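Local coordinates for P-granule scaffold (Caenorhabditis japonica, PDB 5W4A), which probably acts as a scaffold for germ-line P granules, assemblies linked to mRNA repression, and probably binds RNA, at residues N196-L201 against K207-I212; L12-Y17 against L24-N29. All coordinates share one frame; numbering follows the deposited sequence. Where two conformers were deposited one is given.

Overall arrangement
The centres of the two contacts lie about 11 Å apart, on the same side of the chain's centre. Interaction 2 comes first in sequence, tying the hairpin of strands 9-11 and 14-16 to helix 20-28; interaction 1 closes near the C-terminus, where helix 206-213 turns back on helix 187-201. They touch directly: L201 and F197 of interaction 1 pack on I14 of interaction 2, and L208 lies against the backbone of A26. The two ends of the N-domain, far apart in sequence, are thus brought into direct contact, largely through apolar side chains.

Interaction 1. Residues N196-L201 against K207-I212; sequences NFLNRL and KLADII
F197 turns its CG anti to the backbone N (chi1 176°), while I212, with CG1 set beside its own backbone N (chi1 -71°), extends CD1 to meet the ring. I212 CD1 comes to 3.8 Å from F197 CE2, an oblique approach in which the two side chains cross at about a right angle. The same methyl lies 3.9 Å from L201 CD1, so the end of I212 rests over the seam where the F197 ring meets the L201 branch. L201 CG also rests over one face of the ring of F197, one turn earlier in the same helix, toward its rim, which holds these apolar groups together as a cluster.

A209 is the small residue that lets the backbones approach. Its CA is 5.8 Å from the CA of L201, and L201 CB meets A209 CB at 4.0 Å. Two leucine methyls lean on its backbone from the facing helix: L198 CD2 lies 3.6 Å from A209 CA, and L201 CD1 lies 3.7 Å from A209 N. L198 CD2 also reaches the CB and CG2 of I212, while L201 CD1 touches L208 CB at 3.9 Å. The join is therefore one of shape and hydrophobic burial.

The segment axes come within 9.2 Å at 149°, the nearly antiparallel setting of a helical hairpin made by a short connection. Helix 187-201 enters it and helix 206-213 leaves it. F48, in a loop, touches L208 and I212, and F170 of helix 169-179 meets the F197 ring with the two planes inclined to each other. Helix 30-35 runs beside helix 206-213, where K207 forms a salt bridge with E31 and I211 packs on V34.

Interaction 2. Residues L12-Y17 against L24-N29; sequences LGIRTY and LYAVNN
V27 is the bump on which this contact is built: its two methyls enter the shallow hollow formed by L12 and I14 at the start of the second strand. CG1, anti to the backbone N (chi1 163°), is directed at the leucine, 4.0 Å from L12 CB and 4.1 Å from L12 CD2. CG2 takes the space between both neighbours, 4.0 Å from L12 CB and likewise 4.0 Å from I14 CD1. The L12 CB therefore sits against both branches of the valine fork. I14 and V27 point in opposing senses and lie alongside each other, and the isoleucine's far methyl reaches the residue before V27, I14 CD1 lying a looser 4.4 Å from A26 CB. An alanine in place of V27 would remove both methyls and would probably open a gap between L12 and I14, leaving the isoleucine end free to shift.

Between the two apolar side chains, G13 bends the chain at positive phi (88°), where a side chain would collide with the carbonyl O of L12. L12 and G13 make the two-residue turn of a beta-hairpin, which sets L12 and I14 toward the same helix.

At the helix's end, N29 ND2 donates to Y25 O at 3.0 Å, in the carbonyl plane and on a lone pair; the same oxygen also accepts from N29 N, and the amide nitrogen lies above one face of the Y25 ring, toward its rim.

F11 of strand 9-11 supports V27 from the other hairpin strand, and the loop residue F48 touches A26. The contact thus joins the hairpin to helix 20-28, with A23 and F170 of helix 169-179 packed on I14, and L201 and L208 of the two last helices lying against I14 and A26.

Interaction 1. Residues N196-L201 against K207-I212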
loop_
_atom_site.group_PDB
_atom_site.type_symbol
_atom_site.label_atom_id
_atom_site.label_comp_id
_atom_site.label_asym_id
_atom_site.label_seq_id
_atom_site.Cartn_x
_atom_site.Cartn_y
_atom_site.Cartn_z
ATOM N N ASN C 196 10.321 12.934 -3.160
ATOM C CA ASN C 196 10.456 11.688 -3.917
ATOM C C ASN C 196 10.459 11.951 -5.424
ATOM O O ASN C 196 11.272 11.395 -6.165
ATOM C CB ASN C 196 9.323 10.718 -3.590
ATOM C CG ASN C 196 9.442 10.127 -2.204
ATOM O OD1 ASN C 196 10.458 10.282 -1.491
ATOM N ND2 ASN C 196 8.374 9.433 -1.801
ATOM N N PHE C 197 9.541 12.796 -5.885
ATOM C CA PHE C 197 9.502 13.147 -7.302
ATOM C C PHE C 197 10.753 13.927 -7.711
ATOM O O PHE C 197 11.391 13.591 -8.728
ATOM C CB PHE C 197 8.237 13.950 -7.604
ATOM C CG PHE C 197 8.161 14.425 -9.024
ATOM C CD1 PHE C 197 8.445 13.559 -10.064
ATOM C CD2 PHE C 197 7.763 15.705 -9.313
ATOM C CE1 PHE C 197 8.400 13.992 -11.408
ATOM C CE2 PHE C 197 7.687 16.129 -10.662
ATOM C CZ PHE C 197 7.998 15.257 -11.681
ATOM N N LEU C 198 11.126 14.946 -6.923
ATOM C CA LEU C 198 12.344 15.716 -7.217
ATOM C C LEU C 198 13.585 14.813 -7.280
ATOM O O LEU C 198 14.508 15.059 -8.084
ATOM C CB LEU C 198 12.527 16.836 -6.181
ATOM C CG LEU C 198 11.548 18.006 -6.220
ATOM C CD1 LEU C 198 11.580 18.896 -5.002
ATOM C CD2 LEU C 198 11.858 18.873 -7.478
ATOM N N ASN C 199 13.640 13.753 -6.470
ATOM C CA ASN C 199 14.798 12.868 -6.505
ATOM C C ASN C 199 14.958 12.219 -7.875
ATOM O O ASN C 199 16.085 11.998 -8.334
ATOM C CB ASN C 199 14.685 11.810 -5.399
ATOM C CG ASN C 199 15.797 10.781 -5.458
ATOM O OD1 ASN C 199 16.956 11.088 -5.181
ATOM N ND2 ASN C 199 15.451 9.556 -5.818
ATOM N N ARG C 200 13.852 11.907 -8.545
ATOM C CA ARG C 200 13.945 11.398 -9.896
ATOM C C ARG C 200 14.265 12.531 -10.864
ATOM O O ARG C 200 15.095 12.363 -11.762
ATOM C CB ARG C 200 12.649 10.706 -10.316
ATOM C CG ARG C 200 12.291 9.442 -9.534
ATOM C CD ARG C 200 13.212 8.224 -9.863
ATOM N NE ARG C 200 13.449 7.986 -11.294
ATOM C CZ ARG C 200 12.687 7.233 -12.099
ATOM N NH1 ARG C 200 11.581 6.616 -11.661
ATOM N NH2 ARG C 200 13.037 7.089 -13.370
ATOM N N LEU C 201 13.628 13.687 -10.697
ATOM C CA LEU C 201 13.851 14.798 -11.623
ATOM C C LEU C 201 15.271 15.307 -11.574
ATOM O O LEU C 201 15.815 15.754 -12.593
ATOM C CB LEU C 201 12.940 15.967 -11.290
ATOM C CG LEU C 201 11.543 16.019 -11.837
ATOM C CD1 LEU C 201 11.025 17.421 -11.521
ATOM C CD2 LEU C 201 11.487 15.739 -13.335
ATOM N N LYS C 207 16.116 21.465 -14.764
ATOM C CA LYS C 207 15.354 22.705 -14.910
ATOM C C LYS C 207 13.979 22.569 -14.298
ATOM O O LYS C 207 13.469 23.513 -13.698
ATOM C CB LYS C 207 15.179 23.091 -16.388
ATOM C CG LYS C 207 16.376 23.617 -17.032
ATOM C CD LYS C 207 16.152 23.805 -18.535
ATOM C CE LYS C 207 17.463 24.051 -19.210
ATOM N NZ LYS C 207 17.280 24.227 -20.675
ATOM N N LEU C 208 13.341 21.411 -14.513
ATOM C CA LEU C 208 12.015 21.205 -13.967
ATOM C C LEU C 208 12.087 21.142 -12.451
ATOM O O LEU C 208 11.228 21.689 -11.767
ATOM C CB LEU C 208 11.383 19.924 -14.515
ATOM C CG LEU C 208 11.076 19.819 -16.020
ATOM C CD1 LEU C 208 10.531 18.421 -16.369
ATOM C CD2 LEU C 208 10.110 20.862 -16.396
ATOM N N ALA C 209 13.102 20.461 -11.914
ATOM C CA ALA C 209 13.253 20.410 -10.458
ATOM C C ALA C 209 13.420 21.809 -9.879
ATOM O O ALA C 209 12.820 22.147 -8.846
ATOM C CB ALA C 209 14.450 19.516 -10.095
ATOM N N ASP C 210 14.213 22.646 -10.559
ATOM C CA ASP C 210 14.482 23.997 -10.073
ATOM C C ASP C 210 13.212 24.853 -10.024
ATOM O O ASP C 210 12.994 25.584 -9.052
ATOM C CB ASP C 210 15.555 24.638 -10.948
ATOM C CG ASP C 210 15.891 26.058 -10.527
ATOM O OD1 ASP C 210 16.150 26.284 -9.323
ATOM O OD2 ASP C 210 15.911 26.940 -11.411
ATOM N N ILE C 211 12.333 24.725 -11.024
ATOM C CA ILE C 211 11.081 25.480 -11.008
ATOM C C ILE C 211 10.213 25.048 -9.827
ATOM O O ILE C 211 9.644 25.880 -9.112
ATOM C CB ILE C 211 10.328 25.319 -12.351
ATOM C CG1 ILE C 211 11.207 25.672 -13.551
ATOM C CG2 ILE C 211 9.137 26.239 -12.371
ATOM C CD1 ILE C 211 10.638 25.172 -14.874
ATOM N N ILE C 212 10.100 23.743 -9.595
ATOM C CA ILE C 212 9.279 23.260 -8.491
ATOM C C ILE C 212 9.818 23.759 -7.154
ATOM O O ILE C 212 9.049 24.125 -6.257
ATOM C CB ILE C 212 9.203 21.727 -8.522
ATOM C CG1 ILE C 212 8.341 21.276 -9.718
ATOM C CG2 ILE C 212 8.661 21.185 -7.185
ATOM C CD1 ILE C 212 8.406 19.812 -9.984
#

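Interaction 2. Residues L12-Y17 against L24-N29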
loop_
_atom_site.group_PDB
_atom_site.type_symbol
_atom_site.label_atom_id
_atom_site.label_comp_id
_atom_site.label_asym_id
_atom_site.label_seq_id
_atom_site.Cartn_x
_atom_site.Cartn_y
_atom_site.Cartn_z
ATOM N N LEU C 12 11.636 10.081 -19.521
ATOM C CA LEU C 12 12.829 10.772 -18.973
ATOM C C LEU C 12 12.705 11.163 -17.480
ATOM O O LEU C 12 12.747 12.340 -17.097
ATOM C CB LEU C 12 13.131 12.020 -19.767
ATOM C CG LEU C 12 14.510 12.563 -19.387
ATOM C CD1 LEU C 12 15.610 11.623 -19.835
ATOM C CD2 LEU C 12 14.690 13.933 -19.984
ATOM N N GLY C 13 12.586 10.160 -16.655
ATOM C CA GLY C 13 12.534 10.346 -15.216
ATOM C C GLY C 13 11.159 10.585 -14.627
ATOM O O GLY C 13 11.043 10.698 -13.398
ATOM N N ILE C 14 10.122 10.692 -15.440
ATOM C CA ILE C 14 8.778 10.966 -14.950
ATOM C C ILE C 14 7.962 9.692 -15.196
ATOM O O ILE C 14 7.577 9.392 -16.324
ATOM C CB ILE C 14 8.124 12.189 -15.605
ATOM C CG1 ILE C 14 9.026 13.444 -15.492
ATOM C CG2 ILE C 14 6.772 12.419 -14.909
ATOM C CD1 ILE C 14 8.377 14.746 -16.017
ATOM N N ARG C 15 7.696 8.947 -14.121
ATOM C CA ARG C 15 6.886 7.739 -14.140
ATOM C C ARG C 15 5.443 8.088 -13.767
ATOM O O ARG C 15 5.196 8.768 -12.759
ATOM C CB ARG C 15 7.486 6.747 -13.145
ATOM C CG ARG C 15 6.726 5.494 -12.920
ATOM C CD ARG C 15 7.606 4.577 -11.993
ATOM N NE ARG C 15 6.840 3.501 -11.427
ATOM C CZ ARG C 15 6.679 2.295 -11.941
ATOM N NH1 ARG C 15 7.239 1.945 -13.103
ATOM N NH2 ARG C 15 5.960 1.437 -11.270
ATOM N N THR C 16 4.495 7.671 -14.611
ATOM C CA THR C 16 3.112 8.133 -14.494
ATOM C C THR C 16 2.128 7.090 -15.015
ATOM O O THR C 16 2.404 6.363 -15.960
ATOM C CB THR C 16 2.936 9.481 -15.228
ATOM O OG1 THR C 16 1.589 9.952 -15.052
ATOM C CG2 THR C 16 3.225 9.397 -16.692
ATOM N N TYR C 17 0.972 6.988 -14.340
ATOM C CA TYR C 17 -0.201 6.309 -14.892
ATOM C C TYR C 17 -1.226 7.329 -15.383
ATOM O O TYR C 17 -1.686 7.262 -16.531
ATOM C CB TYR C 17 -0.860 5.354 -13.860
ATOM C CG TYR C 17 -2.130 4.842 -14.431
ATOM C CD1 TYR C 17 -2.121 3.941 -15.496
ATOM C CD2 TYR C 17 -3.352 5.345 -14.001
ATOM C CE1 TYR C 17 -3.277 3.561 -16.130
ATOM C CE2 TYR C 17 -4.518 4.960 -14.611
ATOM C CZ TYR C 17 -4.477 4.067 -15.674
ATOM O OH TYR C 17 -5.618 3.663 -16.305
ATOM N N LEU C 24 5.038 13.997 -20.783
ATOM C CA LEU C 24 5.689 14.196 -22.062
ATOM C C LEU C 24 5.813 15.680 -22.375
ATOM O O LEU C 24 6.867 16.135 -22.841
ATOM C CB LEU C 24 4.892 13.494 -23.163
ATOM C CG LEU C 24 5.446 13.705 -24.584
ATOM C CD1 LEU C 24 6.903 13.212 -24.708
ATOM C CD2 LEU C 24 4.570 12.987 -25.590
ATOM N N TYR C 25 4.745 16.446 -22.133
ATOM C CA TYR C 25 4.801 17.885 -22.350
ATOM C C TYR C 25 5.967 18.506 -21.586
ATOM O O TYR C 25 6.737 19.301 -22.138
ATOM C CB TYR C 25 3.471 18.556 -21.950
ATOM C CG TYR C 25 3.520 20.040 -22.239
ATOM C CD1 TYR C 25 3.098 20.524 -23.457
ATOM C CD2 TYR C 25 4.067 20.931 -21.328
ATOM C CE1 TYR C 25 3.184 21.880 -23.750
ATOM C CE2 TYR C 25 4.171 22.272 -21.615
ATOM C CZ TYR C 25 3.726 22.735 -22.831
ATOM O OH TYR C 25 3.849 24.079 -23.102
ATOM N N ALA C 26 6.112 18.152 -20.311
ATOM C CA ALA C 26 7.124 18.784 -19.474
ATOM C C ALA C 26 8.528 18.427 -19.933
ATOM O O ALA C 26 9.436 19.276 -19.909
ATOM C CB ALA C 26 6.920 18.368 -18.015
ATOM N N VAL C 27 8.732 17.171 -20.346
ATOM C CA VAL C 27 10.034 16.723 -20.833
ATOM C C VAL C 27 10.424 17.450 -22.119
ATOM O O VAL C 27 11.611 17.756 -22.342
ATOM C CB VAL C 27 10.016 15.193 -21.015
ATOM C CG1 VAL C 27 11.182 14.727 -21.913
ATOM C CG2 VAL C 27 10.044 14.498 -19.620
ATOM N N ASN C 28 9.453 17.692 -23.007
ATOM C CA ASN C 28 9.713 18.376 -24.268
ATOM C C ASN C 28 9.879 19.884 -24.095
ATOM O O ASN C 28 10.668 20.496 -24.817
ATOM C CB ASN C 28 8.584 18.104 -25.266
ATOM C CG ASN C 28 8.737 16.770 -25.972
ATOM O OD1 ASN C 28 9.865 16.298 -26.194
ATOM N ND2 ASN C 28 7.619 16.173 -26.381
ATOM N N ASN C 29 9.186 20.492 -23.139
ATOM C CA ASN C 29 9.049 21.943 -23.086
ATOM C C ASN C 29 9.653 22.564 -21.835
ATOM O O ASN C 29 9.201 23.644 -21.423
ATOM C CB ASN C 29 7.573 22.311 -23.188
ATOM C CG ASN C 29 7.009 21.991 -24.561
ATOM O OD1 ASN C 29 7.242 22.727 -25.531
ATOM N ND2 ASN C 29 6.302 20.887 -24.667
#